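Local structure of zinc-type alcohol dehydrogenase-like protein YAHK (Escherichia coli, 1UUF) at residues Glu53-His61 with Tyr358-Thr366. The protein reduces a wide range of aldehydes to the corresponding alcohols, using zinc and strongly preferring NADPH over NADH as electron donor. Residues are numbered along the deposited sequence; the frame is centred on the assembly and turned at random.
Sequences EIAYCGVCH and YRFVIDNRT. With ZN (zinc ion), chain C.
Arg359 lays its guanidinium over the backbone of Val59 and Cys60 without hydrogen-bonding to it: the carbonyl O of Val59 sits 3.1 Å above the plane, toward the rim, and Cys60 CA covers the same face. The chain bends at chi2 (-73°), which swings NE back to Val59 O at 3.1 Å, an angle too poor for a bond; the charge is instead paired with Glu83. Cys60 SG binds the catalytic zinc at 2.4 Å, and His82 and Cys178 complete the protein ligands. With an alanine here in place of Arg359, Glu83 would probably lose its charge partner and the backbone at Cys60, beside the metal, its cover. Beside this contact the strands pair antiparallel: strand 359-363, reached after the Rossmann coenzyme domain, joins strand 49-58 in the sheet of the GroES-like catalytic domain of zinc-containing alcohol dehydrogenases. Val59 N donates to Phe360 O, and Cys57 exchanges two bonds with Ile362; Ile362 N to Cys57 O is the shorter, at 2.8 Å and 166° at the hydrogen. On one sheet face Tyr56 CB meets Val361 CG1 at 3.6 Å, while its ring runs alongside the Asp363 carboxylate, planes 42° apart, and a water joins Tyr56 OH to Asp363 OD2. On the face of Cys57 and Ile362, the side chains of Val59 and Ile362 cross at about a right angle, CG2 to CD1 3.8 Å. Ala55 and Tyr56 form a classic beta bulge against Val85, and the carbonyl of Ala55 accepts from Asn364 N (3.1 Å), the first residue of the 3-10 segment. The Asn364 amide packs its ND2 against Ile54 CG2 and gives that nitrogen's hydrogens to the carbonyls of Ser150 and Gly148.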
# COMPACT_ATOMS: atom_id res chain seq x y z
N GLU A 53 -1.90 34.76 -20.84
CA GLU A 53 -3.17 35.46 -20.71
C GLU A 53 -4.15 34.33 -20.42
O GLU A 53 -4.44 33.51 -21.29
CB GLU A 53 -3.55 36.15 -22.02
CG GLU A 53 -4.79 37.02 -21.94
CD GLU A 53 -4.60 38.24 -21.06
OE1 GLU A 53 -3.55 38.90 -21.17
OE2 GLU A 53 -5.50 38.54 -20.25
N ILE A 54 -4.63 34.26 -19.19
CA ILE A 54 -5.54 33.19 -18.79
C ILE A 54 -6.93 33.29 -19.40
O ILE A 54 -7.61 34.32 -19.28
CB ILE A 54 -5.65 33.12 -17.25
CG1 ILE A 54 -4.27 32.91 -16.64
CG2 ILE A 54 -6.57 31.97 -16.85
CD1 ILE A 54 -4.26 32.82 -15.13
N ALA A 55 -7.35 32.22 -20.06
CA ALA A 55 -8.67 32.19 -20.68
C ALA A 55 -9.68 31.56 -19.74
O ALA A 55 -10.77 32.09 -19.55
CB ALA A 55 -8.61 31.41 -22.00
N TYR A 56 -9.31 30.42 -19.15
CA TYR A 56 -10.20 29.72 -18.24
C TYR A 56 -9.44 29.09 -17.07
O TYR A 56 -8.25 28.79 -17.17
CB TYR A 56 -10.96 28.61 -18.97
CG TYR A 56 -11.70 29.09 -20.19
CD1 TYR A 56 -11.12 29.01 -21.46
CD2 TYR A 56 -12.96 29.67 -20.08
CE1 TYR A 56 -11.78 29.50 -22.58
CE2 TYR A 56 -13.63 30.16 -21.20
CZ TYR A 56 -13.03 30.07 -22.44
OH TYR A 56 -13.67 30.58 -23.55
N CYS A 57 -10.15 28.90 -15.97
CA CYS A 57 -9.56 28.27 -14.79
C CYS A 57 -10.59 27.38 -14.12
O CYS A 57 -11.66 27.84 -13.72
CB CYS A 57 -9.05 29.32 -13.80
SG CYS A 57 -8.14 28.58 -12.40
N GLY A 58 -10.27 26.09 -14.00
CA GLY A 58 -11.17 25.16 -13.36
C GLY A 58 -11.21 25.41 -11.86
O GLY A 58 -10.25 25.91 -11.28
N VAL A 59 -12.34 25.07 -11.24
CA VAL A 59 -12.49 25.26 -9.80
C VAL A 59 -12.30 23.90 -9.12
O VAL A 59 -13.06 22.96 -9.36
CB VAL A 59 -13.88 25.84 -9.47
CG1 VAL A 59 -14.01 26.06 -7.97
CG2 VAL A 59 -14.07 27.16 -10.22
N CYS A 60 -11.27 23.82 -8.28
CA CYS A 60 -10.92 22.59 -7.58
C CYS A 60 -11.28 22.66 -6.10
O CYS A 60 -11.31 23.74 -5.52
CB CYS A 60 -9.42 22.32 -7.73
SG CYS A 60 -8.82 20.84 -6.88
N HIS A 61 -11.56 21.51 -5.50
CA HIS A 61 -11.88 21.49 -4.08
C HIS A 61 -10.72 22.04 -3.25
O HIS A 61 -10.92 22.54 -2.14
CB HIS A 61 -12.25 20.08 -3.61
CG HIS A 61 -13.69 19.73 -3.82
ND1 HIS A 61 -14.21 19.39 -5.05
CD2 HIS A 61 -14.73 19.71 -2.95
CE1 HIS A 61 -15.50 19.17 -4.93
NE2 HIS A 61 -15.85 19.36 -3.67
N TYR A 358 -19.32 18.17 -14.44
CA TYR A 358 -18.87 17.74 -13.12
C TYR A 358 -17.78 18.65 -12.59
O TYR A 358 -17.18 18.39 -11.55
CB TYR A 358 -18.31 16.32 -13.18
CG TYR A 358 -19.37 15.29 -13.45
CD1 TYR A 358 -19.81 15.03 -14.75
CD2 TYR A 358 -19.99 14.62 -12.40
CE1 TYR A 358 -20.85 14.14 -14.98
CE2 TYR A 358 -21.02 13.73 -12.62
CZ TYR A 358 -21.45 13.49 -13.91
OH TYR A 358 -22.49 12.62 -14.13
N ARG A 359 -17.53 19.74 -13.32
CA ARG A 359 -16.49 20.67 -12.94
C ARG A 359 -16.86 22.09 -13.33
O ARG A 359 -17.30 22.34 -14.45
CB ARG A 359 -15.19 20.29 -13.65
CG ARG A 359 -14.05 19.84 -12.75
CD ARG A 359 -13.45 21.01 -12.00
NE ARG A 359 -12.20 20.66 -11.32
CZ ARG A 359 -12.12 19.88 -10.25
NH1 ARG A 359 -13.22 19.36 -9.71
NH2 ARG A 359 -10.94 19.62 -9.70
N PHE A 360 -16.70 23.02 -12.39
CA PHE A 360 -16.98 24.42 -12.70
C PHE A 360 -15.71 24.98 -13.33
O PHE A 360 -14.60 24.64 -12.92
CB PHE A 360 -17.29 25.22 -11.43
CG PHE A 360 -18.66 24.98 -10.88
CD1 PHE A 360 -18.83 24.31 -9.67
CD2 PHE A 360 -19.78 25.44 -11.56
CE1 PHE A 360 -20.10 24.10 -9.15
CE2 PHE A 360 -21.06 25.23 -11.04
CZ PHE A 360 -21.22 24.56 -9.83
N VAL A 361 -15.88 25.83 -14.34
CA VAL A 361 -14.75 26.47 -14.99
C VAL A 361 -15.06 27.95 -15.14
O VAL A 361 -16.09 28.33 -15.70
CB VAL A 361 -14.46 25.86 -16.38
CG1 VAL A 361 -13.37 26.67 -17.09
CG2 VAL A 361 -13.99 24.43 -16.22
N ILE A 362 -14.16 28.78 -14.62
CA ILE A 362 -14.32 30.22 -14.68
C ILE A 362 -13.94 30.79 -16.04
O ILE A 362 -12.93 30.41 -16.63
CB ILE A 362 -13.42 30.91 -13.62
CG1 ILE A 362 -13.81 30.43 -12.22
CG2 ILE A 362 -13.52 32.42 -13.74
CD1 ILE A 362 -12.71 30.62 -11.19
N ASP A 363 -14.78 31.70 -16.54
CA ASP A 363 -14.54 32.37 -17.81
C ASP A 363 -13.77 33.61 -17.33
O ASP A 363 -14.39 34.60 -16.94
CB ASP A 363 -15.87 32.80 -18.43
CG ASP A 363 -15.70 33.37 -19.83
OD1 ASP A 363 -14.60 33.83 -20.17
OD2 ASP A 363 -16.70 33.36 -20.58
N ASN A 364 -12.45 33.54 -17.35
CA ASN A 364 -11.63 34.65 -16.86
C ASN A 364 -11.84 35.99 -17.55
O ASN A 364 -11.48 37.03 -17.00
CB ASN A 364 -10.15 34.26 -16.89
CG ASN A 364 -9.84 33.14 -15.92
OD1 ASN A 364 -10.41 32.05 -16.01
ND2 ASN A 364 -8.95 33.41 -14.96
N ARG A 365 -12.41 35.97 -18.74
CA ARG A 365 -12.66 37.22 -19.44
C ARG A 365 -13.65 38.06 -18.62
O ARG A 365 -13.64 39.29 -18.70
CB ARG A 365 -13.22 36.94 -20.84
CG ARG A 365 -13.88 38.12 -21.53
CD ARG A 365 -15.35 38.23 -21.14
NE ARG A 365 -16.10 37.04 -21.52
CZ ARG A 365 -17.37 36.82 -21.22
NH1 ARG A 365 -17.97 35.70 -21.62
NH2 ARG A 365 -18.05 37.72 -20.51
N THR A 366 -14.48 37.39 -17.82
CA THR A 366 -15.47 38.09 -17.01
C THR A 366 -14.88 38.84 -15.82
O THR A 366 -15.61 39.45 -15.04
CB THR A 366 -16.55 37.12 -16.48
OG1 THR A 366 -15.95 36.19 -15.56
CG2 THR A 366 -17.18 36.36 -17.64
ZN ZN C . -6.53 20.81 -7.49
O HOH W 1 -12.15 33.75 -21.09
O HOH W 2 -15.42 32.58 -23.27
O HOH W 3 -15.74 22.47 -9.81
O HOH W 4 -11.76 18.36 -6.86
O HOH W 5 -5.56 19.77 -5.69